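PDB 1W5T: ORC1-type DNA replication protein 2 from Aeropyrum pernix, which binds DNA and ATP and takes part in regulating DNA replication as an AAA+ ATPase of the Cdc6/Orc family. Local coordinates for residues 18-23 / 72-77; 159-164 / 197-202; 223-228 / 235-240; 311-316 / 331-336. All coordinates share one frame; numbering follows the deposited sequence.

Interaction 1 (18-23 / 72-77)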
# COMPACT_ATOMS: atom_id res chain seq x y z
N ASN A 18 -11.63 -1.63 -7.55
CA ASN A 18 -11.78 -0.26 -7.15
C ASN A 18 -13.17 0.16 -6.68
O ASN A 18 -13.51 1.35 -6.71
CB ASN A 18 -11.19 0.73 -8.15
CG ASN A 18 -11.47 0.38 -9.55
OD1 ASN A 18 -12.64 0.34 -9.97
ND2 ASN A 18 -10.41 0.13 -10.31
N TYR A 19 -13.96 -0.81 -6.22
CA TYR A 19 -15.18 -0.43 -5.55
C TYR A 19 -14.81 0.17 -4.20
O TYR A 19 -14.01 -0.40 -3.45
CB TYR A 19 -16.10 -1.63 -5.38
CG TYR A 19 -17.28 -1.36 -4.52
CD1 TYR A 19 -18.43 -0.73 -5.05
CD2 TYR A 19 -17.28 -1.70 -3.16
CE1 TYR A 19 -19.56 -0.48 -4.24
CE2 TYR A 19 -18.38 -1.46 -2.35
CZ TYR A 19 -19.52 -0.85 -2.89
OH TYR A 19 -20.62 -0.60 -2.09
N ILE A 20 -15.40 1.32 -3.91
CA ILE A 20 -15.29 2.00 -2.61
C ILE A 20 -16.63 1.91 -1.89
O ILE A 20 -17.65 2.36 -2.43
CB ILE A 20 -14.93 3.49 -2.82
CG1 ILE A 20 -13.72 3.65 -3.80
CG2 ILE A 20 -14.66 4.16 -1.48
CD1 ILE A 20 -12.36 3.12 -3.21
N PRO A 21 -16.66 1.33 -0.71
CA PRO A 21 -17.94 1.16 -0.01
C PRO A 21 -18.50 2.52 0.40
O PRO A 21 -17.71 3.44 0.54
CB PRO A 21 -17.60 0.22 1.16
CG PRO A 21 -16.18 0.15 1.22
CD PRO A 21 -15.55 0.69 0.01
N PRO A 22 -19.83 2.66 0.54
CA PRO A 22 -20.44 3.97 0.90
C PRO A 22 -20.04 4.44 2.32
O PRO A 22 -20.17 5.60 2.62
CB PRO A 22 -21.95 3.71 0.86
CG PRO A 22 -22.12 2.21 0.98
CD PRO A 22 -20.84 1.59 0.41
N GLU A 23 -19.58 3.51 3.17
CA GLU A 23 -19.10 3.83 4.52
C GLU A 23 -17.93 2.95 4.85
O GLU A 23 -17.82 1.87 4.30
CB GLU A 23 -20.21 3.58 5.56
CG GLU A 23 -21.04 4.84 5.84
CD GLU A 23 -21.74 4.82 7.20
OE1 GLU A 23 -21.89 3.69 7.74
OE2 GLU A 23 -22.14 5.92 7.72
N THR A 72 -11.44 9.03 2.05
CA THR A 72 -11.21 10.24 2.84
C THR A 72 -11.52 11.52 2.04
O THR A 72 -12.19 12.46 2.52
CB THR A 72 -9.75 10.26 3.26
OG1 THR A 72 -9.57 9.26 4.26
CG2 THR A 72 -9.41 11.54 3.95
N VAL A 73 -11.01 11.53 0.81
CA VAL A 73 -11.17 12.64 -0.07
C VAL A 73 -12.66 12.79 -0.40
O VAL A 73 -13.22 13.91 -0.43
CB VAL A 73 -10.29 12.45 -1.33
CG1 VAL A 73 -10.67 13.45 -2.41
CG2 VAL A 73 -8.79 12.59 -0.93
N LYS A 74 -13.31 11.65 -0.58
CA LYS A 74 -14.75 11.62 -0.79
C LYS A 74 -15.46 12.31 0.38
O LYS A 74 -16.28 13.20 0.16
CB LYS A 74 -15.26 10.20 -1.04
CG LYS A 74 -16.71 10.10 -1.48
CD LYS A 74 -17.13 8.62 -1.73
CE LYS A 74 -17.51 7.85 -0.43
NZ LYS A 74 -17.48 6.32 -0.54
N ARG A 75 -15.11 11.93 1.60
CA ARG A 75 -15.65 12.61 2.80
C ARG A 75 -15.35 14.10 2.89
O ARG A 75 -16.22 14.87 3.25
CB ARG A 75 -15.23 11.88 4.09
CG ARG A 75 -15.90 10.49 4.17
CD ARG A 75 -17.39 10.55 4.44
NE ARG A 75 -17.62 11.19 5.74
CZ ARG A 75 -18.10 12.42 6.01
NH1 ARG A 75 -18.54 13.27 5.07
NH2 ARG A 75 -18.16 12.77 7.30
N VAL A 76 -14.12 14.51 2.61
CA VAL A 76 -13.80 15.93 2.61
C VAL A 76 -14.80 16.67 1.66
O VAL A 76 -15.46 17.65 2.04
CB VAL A 76 -12.34 16.16 2.21
CG1 VAL A 76 -12.04 17.64 2.02
CG2 VAL A 76 -11.42 15.58 3.29
N SER A 77 -14.95 16.15 0.46
CA SER A 77 -15.89 16.68 -0.52
C SER A 77 -17.35 16.73 -0.03
O SER A 77 -17.99 17.79 -0.18
CB SER A 77 -15.80 15.85 -1.81
OG SER A 77 -16.16 16.63 -2.93
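Lys-74 reaches from helix 65-82 into the bend of the loop at Ile-20, Pro-21 and Pro-22, and all three loop residues meet the same atom, its NZ. The backbones stay well apart, with the nearest CA atoms, those of Pro-22 and Lys-74, 9.7 Å from each other, so the long side chain bridges the gap. Its CG stands anti to the backbone N (chi1 -171°), which aims the chain at the loop, and a bend at chi3 (82°) swings the amine toward the carbonyl of Pro-21. There the packing is closest: Lys-74 NZ lies 3.1 Å from Pro-21 O, 3.7 Å from Ile-20 CG2 and 4.0 Å from Pro-22 CA. The Ile-20 and Lys-74 side chains run past one another in opposite directions, and the methyl CG2 takes up one flank of the amine.

The other side is loose. Pro-22 is exposed, its CB directed away from the helix, Lys-74 itself is partly open to solvent, and the two segments together bury just 103 Å².

The loop also borders the nucleotide: Pro-21 touches ANP, while Ile-20 lies near Thr-67, an ATP-binding residue at the start of helix 65-82, the helix that follows the P-loop of the AAA+ domain. Tyr-19 packs on Arg-227 of helix 217-231. Between loop and helix, a probably charged amine near a carbonyl oxygen, with little buried surface, suggests attraction between charge and dipole more than apolar packing.

Interaction 2 (159-164 / 197-202)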
# COMPACT_ATOMS: atom_id res chain seq x y z
N GLU A 159 13.68 19.34 -6.90
CA GLU A 159 13.23 20.72 -6.97
C GLU A 159 11.77 20.82 -7.43
O GLU A 159 11.04 21.68 -6.96
CB GLU A 159 14.15 21.50 -7.90
CG GLU A 159 14.52 20.72 -9.16
CD GLU A 159 15.89 20.05 -9.10
OE1 GLU A 159 16.68 20.29 -10.03
OE2 GLU A 159 16.18 19.28 -8.15
N ASP A 160 11.37 19.92 -8.33
CA ASP A 160 9.99 19.83 -8.83
C ASP A 160 8.96 19.40 -7.79
O ASP A 160 7.92 20.04 -7.65
CB ASP A 160 9.92 18.86 -10.00
CG ASP A 160 10.62 19.38 -11.22
OD1 ASP A 160 10.73 20.63 -11.36
OD2 ASP A 160 11.08 18.60 -12.09
N LEU A 161 9.25 18.31 -7.08
CA LEU A 161 8.40 17.83 -6.01
C LEU A 161 8.23 18.96 -5.02
O LEU A 161 7.16 19.19 -4.44
CB LEU A 161 9.07 16.65 -5.30
CG LEU A 161 9.05 15.27 -5.96
CD1 LEU A 161 9.71 14.25 -5.05
CD2 LEU A 161 7.63 14.85 -6.31
N TYR A 162 9.32 19.69 -4.85
CA TYR A 162 9.37 20.81 -3.95
C TYR A 162 8.34 21.85 -4.32
O TYR A 162 7.58 22.28 -3.46
CB TYR A 162 10.76 21.41 -4.00
CG TYR A 162 11.09 22.30 -2.87
CD1 TYR A 162 10.48 23.56 -2.74
CD2 TYR A 162 12.02 21.90 -1.92
CE1 TYR A 162 10.79 24.39 -1.71
CE2 TYR A 162 12.34 22.74 -0.86
CZ TYR A 162 11.72 23.99 -0.77
OH TYR A 162 12.01 24.86 0.27
N THR A 163 8.30 22.26 -5.59
CA THR A 163 7.35 23.28 -6.02
C THR A 163 5.91 22.75 -5.97
O THR A 163 5.01 23.44 -5.47
CB THR A 163 7.70 23.91 -7.42
OG1 THR A 163 7.60 22.91 -8.44
CG2 THR A 163 9.17 24.29 -7.49
N LEU A 164 5.72 21.52 -6.44
CA LEU A 164 4.43 20.82 -6.36
C LEU A 164 3.87 20.79 -4.95
O LEU A 164 2.73 21.17 -4.72
CB LEU A 164 4.53 19.39 -6.91
CG LEU A 164 3.24 18.57 -6.77
CD1 LEU A 164 2.14 19.08 -7.70
CD2 LEU A 164 3.47 17.07 -6.96
N GLU A 197 16.21 11.84 4.22
CA GLU A 197 17.62 11.84 3.91
C GLU A 197 17.94 12.64 2.65
O GLU A 197 18.99 13.26 2.59
CB GLU A 197 18.16 10.41 3.83
CG GLU A 197 18.98 9.98 5.05
CD GLU A 197 20.39 9.50 4.71
OE1 GLU A 197 20.64 9.10 3.55
OE2 GLU A 197 21.26 9.51 5.63
N LYS A 198 17.02 12.66 1.67
CA LYS A 198 17.30 13.31 0.39
C LYS A 198 16.68 14.68 0.23
O LYS A 198 17.33 15.59 -0.28
CB LYS A 198 16.95 12.40 -0.79
CG LYS A 198 16.05 13.05 -1.88
CD LYS A 198 16.49 12.71 -3.34
CE LYS A 198 15.68 13.47 -4.42
NZ LYS A 198 14.42 12.78 -4.94
N ILE A 199 15.43 14.85 0.70
CA ILE A 199 14.69 16.12 0.57
C ILE A 199 13.93 16.59 1.84
O ILE A 199 12.73 16.83 1.78
CB ILE A 199 13.72 16.03 -0.61
CG1 ILE A 199 13.02 14.66 -0.62
CG2 ILE A 199 14.45 16.34 -1.90
CD1 ILE A 199 11.76 14.58 -1.48
N PRO A 200 14.61 16.78 2.96
CA PRO A 200 13.94 17.06 4.24
C PRO A 200 13.10 18.35 4.23
O PRO A 200 12.27 18.49 5.13
CB PRO A 200 15.10 17.21 5.22
CG PRO A 200 16.22 17.64 4.36
CD PRO A 200 16.08 16.78 3.12
N GLN A 201 13.30 19.23 3.25
CA GLN A 201 12.47 20.43 3.11
C GLN A 201 11.11 20.15 2.47
O GLN A 201 10.17 20.92 2.63
CB GLN A 201 13.19 21.52 2.32
CG GLN A 201 14.62 21.87 2.81
CD GLN A 201 15.05 23.31 2.46
OE1 GLN A 201 15.47 24.06 3.36
NE2 GLN A 201 14.92 23.70 1.18
N VAL A 202 10.99 19.03 1.76
CA VAL A 202 9.67 18.57 1.33
C VAL A 202 9.01 17.68 2.39
O VAL A 202 7.88 17.91 2.74
CB VAL A 202 9.59 18.06 -0.15
CG1 VAL A 202 10.93 18.13 -0.85
CG2 VAL A 202 8.94 16.67 -0.29
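Apolar contacts hold the buried side, where Leu-161 and Ile-199 meet methyl to methyl, CD1 to CD1, at 4.1 Å with their side chains at about a right angle. Next to them Val-202 CG1 comes up obliquely to the Tyr-162 ring, 4.1 Å from Tyr-162 CD2, and Gln-201 CB lies 3.5 Å from Tyr-162 CE2. In Tyr-162 the CG points opposite the backbone N across the CA-CB bond (chi1 -163°), which carries the ring away from its own helix and across to 200-202.

Polar groups lie on the outer side. Gln-201 NE2 sits at the ring edge, near its plane, 3.4 Å from Tyr-162 CE2, with ring and amide planes 49° apart. Gln-201 NE2 is also 3.3 Å from Tyr-162 OH, but the angle is too poor for a hydrogen bond.

Both segments belong to the AAA+ ATPase core, whose parallel sheet has the strand order 2-3-4-1-5; helix 200-203 leads into its edge strand 206-212. Were Tyr-162 an alanine, Val-202 CG1 and the Gln-201 side chain would probably lose their aromatic neighbour and a gap would open between the helices.

Backbone bonding shapes the second segment. Ile-199 is the first residue past helix 190-198 and holds the N-cap position of helix 200-203, and Ile-199 O accepts from Val-202 N at 2.8 Å. Its side chain points toward 159-164, where Leu-151 of helix 148-151 also packs.

Interaction 3 (223-228 / 235-240). With ANP (phosphoaminophosphonic acid-adenylate ester), chain D.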
# COMPACT_ATOMS: atom_id res chain seq x y z
N ILE A 223 -15.06 -6.57 7.37
CA ILE A 223 -14.98 -6.16 5.95
C ILE A 223 -15.77 -7.09 5.01
O ILE A 223 -16.44 -6.61 4.09
CB ILE A 223 -13.50 -5.97 5.48
CG1 ILE A 223 -12.86 -4.81 6.28
CG2 ILE A 223 -13.44 -5.78 3.93
CD1 ILE A 223 -11.27 -4.71 6.18
N LEU A 224 -15.73 -8.39 5.26
CA LEU A 224 -16.45 -9.34 4.43
C LEU A 224 -17.96 -9.21 4.65
O LEU A 224 -18.78 -9.36 3.72
CB LEU A 224 -15.96 -10.78 4.71
CG LEU A 224 -14.51 -11.05 4.30
CD1 LEU A 224 -14.01 -12.41 4.82
CD2 LEU A 224 -14.31 -10.90 2.79
N GLU A 225 -18.32 -8.89 5.87
CA GLU A 225 -19.73 -8.81 6.20
C GLU A 225 -20.44 -7.66 5.46
O GLU A 225 -21.54 -7.85 4.96
CB GLU A 225 -19.96 -8.77 7.71
CG GLU A 225 -21.39 -8.49 8.08
CD GLU A 225 -21.56 -8.27 9.58
OE1 GLU A 225 -22.17 -9.11 10.25
OE2 GLU A 225 -21.08 -7.25 10.09
N GLN A 226 -19.77 -6.50 5.40
CA GLN A 226 -20.16 -5.38 4.58
C GLN A 226 -20.17 -5.71 3.07
O GLN A 226 -21.11 -5.35 2.38
CB GLN A 226 -19.24 -4.17 4.88
CG GLN A 226 -19.52 -2.92 4.06
CD GLN A 226 -18.57 -1.79 4.37
OE1 GLN A 226 -17.34 -1.97 4.35
NE2 GLN A 226 -19.13 -0.60 4.66
N ARG A 227 -19.17 -6.42 2.54
CA ARG A 227 -19.29 -6.86 1.14
C ARG A 227 -20.51 -7.81 0.91
O ARG A 227 -21.28 -7.66 -0.06
CB ARG A 227 -17.99 -7.49 0.61
CG ARG A 227 -16.84 -6.55 0.28
CD ARG A 227 -17.17 -5.08 -0.11
NE ARG A 227 -16.03 -4.27 0.21
CZ ARG A 227 -15.13 -3.83 -0.66
NH1 ARG A 227 -15.29 -4.08 -1.98
NH2 ARG A 227 -14.08 -3.11 -0.22
N ALA A 228 -20.70 -8.79 1.78
CA ALA A 228 -21.88 -9.65 1.64
C ALA A 228 -23.20 -8.83 1.60
O ALA A 228 -23.94 -8.87 0.60
CB ALA A 228 -21.92 -10.68 2.71
N THR A 235 -29.92 -14.31 1.30
CA THR A 235 -30.14 -15.74 1.62
C THR A 235 -28.88 -16.59 1.38
O THR A 235 -28.73 -17.73 1.87
CB THR A 235 -31.34 -16.29 0.83
OG1 THR A 235 -31.17 -16.01 -0.57
CG2 THR A 235 -32.62 -15.50 1.18
N VAL A 236 -27.95 -15.98 0.65
CA VAL A 236 -26.82 -16.66 0.08
C VAL A 236 -25.74 -17.01 1.10
O VAL A 236 -25.02 -17.98 0.93
CB VAL A 236 -26.29 -15.79 -1.06
CG1 VAL A 236 -24.77 -15.83 -1.17
CG2 VAL A 236 -27.01 -16.12 -2.38
N TRP A 237 -25.66 -16.24 2.18
CA TRP A 237 -24.51 -16.35 3.09
C TRP A 237 -24.89 -16.40 4.54
O TRP A 237 -25.94 -15.97 4.94
CB TRP A 237 -23.54 -15.19 2.87
CG TRP A 237 -24.11 -13.86 3.28
CD1 TRP A 237 -24.95 -13.04 2.54
CD2 TRP A 237 -23.90 -13.19 4.53
NE1 TRP A 237 -25.26 -11.92 3.27
CE2 TRP A 237 -24.63 -11.97 4.48
CE3 TRP A 237 -23.15 -13.47 5.67
CZ2 TRP A 237 -24.63 -11.03 5.55
CZ3 TRP A 237 -23.18 -12.52 6.75
CH2 TRP A 237 -23.91 -11.33 6.66
N GLU A 238 -23.96 -16.90 5.32
CA GLU A 238 -24.08 -17.02 6.74
C GLU A 238 -22.77 -16.49 7.34
O GLU A 238 -21.73 -16.65 6.70
CB GLU A 238 -24.12 -18.50 7.01
CG GLU A 238 -25.04 -18.93 8.08
CD GLU A 238 -26.40 -19.28 7.61
OE1 GLU A 238 -27.10 -18.35 7.09
OE2 GLU A 238 -26.75 -20.49 7.82
N PRO A 239 -22.81 -15.91 8.54
CA PRO A 239 -21.59 -15.51 9.25
C PRO A 239 -20.44 -16.49 9.16
O PRO A 239 -19.35 -16.04 8.88
CB PRO A 239 -22.07 -15.37 10.72
CG PRO A 239 -23.49 -14.78 10.53
CD PRO A 239 -24.03 -15.56 9.32
N ARG A 240 -20.68 -17.79 9.37
CA ARG A 240 -19.62 -18.79 9.49
C ARG A 240 -18.85 -18.95 8.21
O ARG A 240 -17.64 -19.24 8.26
CB ARG A 240 -20.14 -20.16 9.91
CG ARG A 240 -21.44 -20.57 9.26
CD ARG A 240 -21.95 -21.87 9.83
NE ARG A 240 -23.30 -22.13 9.41
CZ ARG A 240 -23.71 -22.85 8.35
NH1 ARG A 240 -22.90 -23.48 7.49
NH2 ARG A 240 -25.02 -22.92 8.18
PG ANP D . -1.62 -2.74 -2.53
O1G ANP D . -1.65 -3.81 -3.70
O2G ANP D . -1.50 -1.30 -3.18
O3G ANP D . -0.45 -2.99 -1.48
PB ANP D . -3.76 -1.51 -0.84
O1B ANP D . -3.75 -0.10 -1.57
O2B ANP D . -2.96 -1.40 0.49
N3B ANP D . -3.19 -2.80 -1.81
PA ANP D . -6.62 -1.52 -1.19
O1A ANP D . -7.14 -0.09 -0.67
O2A ANP D . -6.48 -1.48 -2.77
O3A ANP D . -5.27 -1.98 -0.43
O5' ANP D . -7.62 -2.67 -0.66
C5' ANP D . -7.69 -4.06 -1.01
C4' ANP D . -9.18 -4.41 -1.07
O4' ANP D . -9.75 -4.40 0.24
C3' ANP D . -10.00 -3.38 -1.84
O3' ANP D . -11.06 -4.04 -2.47
C2' ANP D . -10.58 -2.46 -0.77
O2' ANP D . -11.76 -1.74 -1.13
C1' ANP D . -10.81 -3.44 0.36
N9 ANP D . -10.60 -2.79 1.65
C8 ANP D . -9.37 -2.53 2.23
N7 ANP D . -9.50 -1.92 3.43
C5 ANP D . -10.82 -1.80 3.69
C6 ANP D . -11.75 -1.27 4.73
N6 ANP D . -11.31 -0.70 5.88
N1 ANP D . -13.10 -1.33 4.51
C2 ANP D . -13.63 -1.86 3.42
N3 ANP D . -12.89 -2.36 2.40
C4 ANP D . -11.48 -2.35 2.51
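Ala-228 and Trp-237 bring their CA atoms to 7.3 Å, and Glu-225 and Pro-239 theirs to 7.6 Å, along one flank of helix 217-231. Trp-237 and Glu-238 both have the phi and psi of extended chain, and Glu-238 is the N-cap of helix 239-249.

The indole turns one face to Ala-228. Ala-228 CB stands over it, 3.5 Å from the centroid of the five-membered ring of Trp-237 and 11° off its normal, a CH-pi contact. Trp-237 CG lies between its backbone N and carbonyl carbon (chi1 67°), which presents that face to the methyl. Glu-225 CG approaches the far end of the indole obliquely, 4.1 Å from Trp-237 CH2.

This joint lies in the helical ATPase lid, where Trp-237 also packs on Leu-242. With a serine in place of Trp-237 the Ala-228 methyl would probably face a gap, and Glu-225 CG would lose its neighbour.

Elsewhere on the same helix, Arg-227, an ATP-binding residue, grips the nucleoside through one nitrogen: Arg-227 NH2 donates to ANP O2', which meets the guanidinium at its edge and in plane, at 2.8 Å (N-H...acceptor angle 146°), and to ANP N3 at 3.0 Å. Ile-223 lies against the adenine, its CD1 3.8 Å from ANP C6.

Interaction 4 (311-316 / 331-336)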
# COMPACT_ATOMS: atom_id res chain seq x y z
N LEU A 311 20.61 -12.88 0.48
CA LEU A 311 19.77 -13.89 -0.14
C LEU A 311 20.10 -15.30 0.41
O LEU A 311 19.21 -16.12 0.63
CB LEU A 311 19.97 -13.84 -1.66
CG LEU A 311 19.05 -13.13 -2.67
CD1 LEU A 311 18.03 -12.23 -2.04
CD2 LEU A 311 19.86 -12.38 -3.75
N ILE A 312 21.39 -15.58 0.61
CA ILE A 312 21.82 -16.82 1.24
C ILE A 312 21.26 -16.98 2.69
O ILE A 312 20.82 -18.05 3.08
CB ILE A 312 23.38 -16.99 1.19
CG1 ILE A 312 23.83 -17.27 -0.23
CG2 ILE A 312 23.83 -18.16 2.03
CD1 ILE A 312 25.15 -16.63 -0.55
N ILE A 313 21.28 -15.90 3.44
CA ILE A 313 20.79 -15.88 4.81
C ILE A 313 19.27 -16.00 4.87
O ILE A 313 18.72 -16.79 5.69
CB ILE A 313 21.27 -14.62 5.54
CG1 ILE A 313 22.81 -14.57 5.50
CG2 ILE A 313 20.72 -14.60 6.96
CD1 ILE A 313 23.45 -13.15 5.80
N LEU A 314 18.60 -15.26 3.99
CA LEU A 314 17.16 -15.40 3.84
C LEU A 314 16.75 -16.86 3.55
O LEU A 314 15.83 -17.41 4.17
CB LEU A 314 16.60 -14.45 2.77
CG LEU A 314 15.07 -14.40 2.63
CD1 LEU A 314 14.43 -14.13 3.98
CD2 LEU A 314 14.61 -13.31 1.62
N ARG A 315 17.44 -17.47 2.60
CA ARG A 315 17.20 -18.86 2.25
C ARG A 315 17.33 -19.79 3.46
O ARG A 315 16.47 -20.63 3.69
CB ARG A 315 18.16 -19.31 1.14
CG ARG A 315 17.67 -20.55 0.43
CD ARG A 315 18.71 -21.60 0.24
NE ARG A 315 18.36 -22.49 -0.88
CZ ARG A 315 17.93 -23.75 -0.74
NH1 ARG A 315 17.66 -24.47 -1.81
NH2 ARG A 315 17.78 -24.29 0.47
N LEU A 316 18.37 -19.59 4.25
CA LEU A 316 18.64 -20.46 5.36
C LEU A 316 17.58 -20.33 6.44
O LEU A 316 17.11 -21.32 7.00
CB LEU A 316 20.03 -20.20 5.93
CG LEU A 316 21.25 -20.63 5.11
CD1 LEU A 316 22.44 -19.87 5.62
CD2 LEU A 316 21.51 -22.16 5.18
N GLY A 331 23.58 -18.37 16.71
CA GLY A 331 24.75 -19.23 16.64
C GLY A 331 24.69 -20.21 15.51
O GLY A 331 25.57 -20.22 14.66
N LEU A 332 23.65 -21.05 15.51
CA LEU A 332 23.38 -22.00 14.43
C LEU A 332 23.26 -21.31 13.04
O LEU A 332 23.79 -21.81 12.04
CB LEU A 332 22.10 -22.78 14.72
CG LEU A 332 21.90 -24.31 14.56
CD1 LEU A 332 20.48 -24.64 14.12
CD2 LEU A 332 22.91 -25.03 13.67
N LEU A 333 22.55 -20.18 12.98
CA LEU A 333 22.40 -19.48 11.72
C LEU A 333 23.76 -19.17 11.09
O LEU A 333 24.01 -19.55 9.94
CB LEU A 333 21.53 -18.22 11.89
CG LEU A 333 21.07 -17.45 10.65
CD1 LEU A 333 20.47 -18.37 9.55
CD2 LEU A 333 20.10 -16.36 11.01
N ARG A 334 24.63 -18.53 11.88
CA ARG A 334 26.00 -18.22 11.50
C ARG A 334 26.74 -19.48 11.01
O ARG A 334 27.38 -19.46 9.94
CB ARG A 334 26.76 -17.58 12.68
CG ARG A 334 28.16 -17.03 12.35
CD ARG A 334 28.26 -16.16 11.08
NE ARG A 334 29.63 -16.11 10.56
CZ ARG A 334 30.10 -15.21 9.69
NH1 ARG A 334 31.35 -15.25 9.28
NH2 ARG A 334 29.32 -14.28 9.21
N GLN A 335 26.63 -20.57 11.78
CA GLN A 335 27.27 -21.85 11.41
C GLN A 335 26.82 -22.30 10.02
O GLN A 335 27.65 -22.49 9.13
CB GLN A 335 26.92 -22.93 12.43
CG GLN A 335 28.10 -23.71 12.95
CD GLN A 335 27.74 -24.47 14.22
OE1 GLN A 335 28.07 -25.67 14.36
NE2 GLN A 335 27.03 -23.80 15.15
N ARG A 336 25.50 -22.44 9.85
CA ARG A 336 24.91 -22.80 8.57
C ARG A 336 25.24 -21.83 7.43
O ARG A 336 25.33 -22.22 6.29
CB ARG A 336 23.39 -22.91 8.70
CG ARG A 336 22.92 -24.14 9.46
CD ARG A 336 21.42 -24.26 9.52
NE ARG A 336 21.01 -25.31 10.44
CZ ARG A 336 19.75 -25.68 10.65
NH1 ARG A 336 19.50 -26.66 11.52
NH2 ARG A 336 18.73 -25.08 10.02
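In the C-terminal winged-helix domain, Leu-316 and Ile-313 of helix 308-322 meet Leu-333 and Arg-336 of helix 330-345, the first two helices of the three-helix core that the fold is built on. The local axes approach to 10.4 Å with their N-to-C directions 123° apart, an inclined crossing at a distance that side chains must fill.

Leu-316 gives the largest share. Leu-316 CB lies 4.1 Å from Leu-333 CD1, while the two methyls come up against Arg-336: Leu-316 CD1 is 3.8 Å from Arg-336 O, and Leu-316 CD2 is 4.1 Å from Arg-336 CB. The root of the arginine, not its guanidinium, is thus what Leu-316 meets. The first torsion of Leu-333 (chi1 -171°) brings its branched end nearer to the facing helix, where Leu-333 CD2 sits 4.5 Å from Ile-313 CG2, a looser touch.

Helix 352-364, which holds the position of the recognition helix in winged-helix proteins, closes this core: Ile-313 packs on Tyr-358 and Leu-362, and Leu-333 on Tyr-355 and Leu-359. Between the two segments nothing polar is paired, so the joint rests on burial of aliphatic carbon, part of it the base of Arg-336, and probably not on directional bonds.

From the N terminus, interaction 1 closes first, tying the loop at 18-23 to the helix after the P-loop, 49 residues on. Interaction 2 then closes a 33-residue span on another side of the AAA+ core, and interaction 3 a short connection between lid helices 217-231 and 239-249. Interaction 4 joins two helices of the winged-helix domain. All four stand in series; none nests or crosses. Interactions 1 and 3 alone touch: Glu-23 O and Gln-226 NE2 lie 2.8 Å apart, a probable hydrogen bond, so loop and lid meet beside the nucleotide. Interaction 4 is remote, its centre at least about 40 Å from the centre of each of the others.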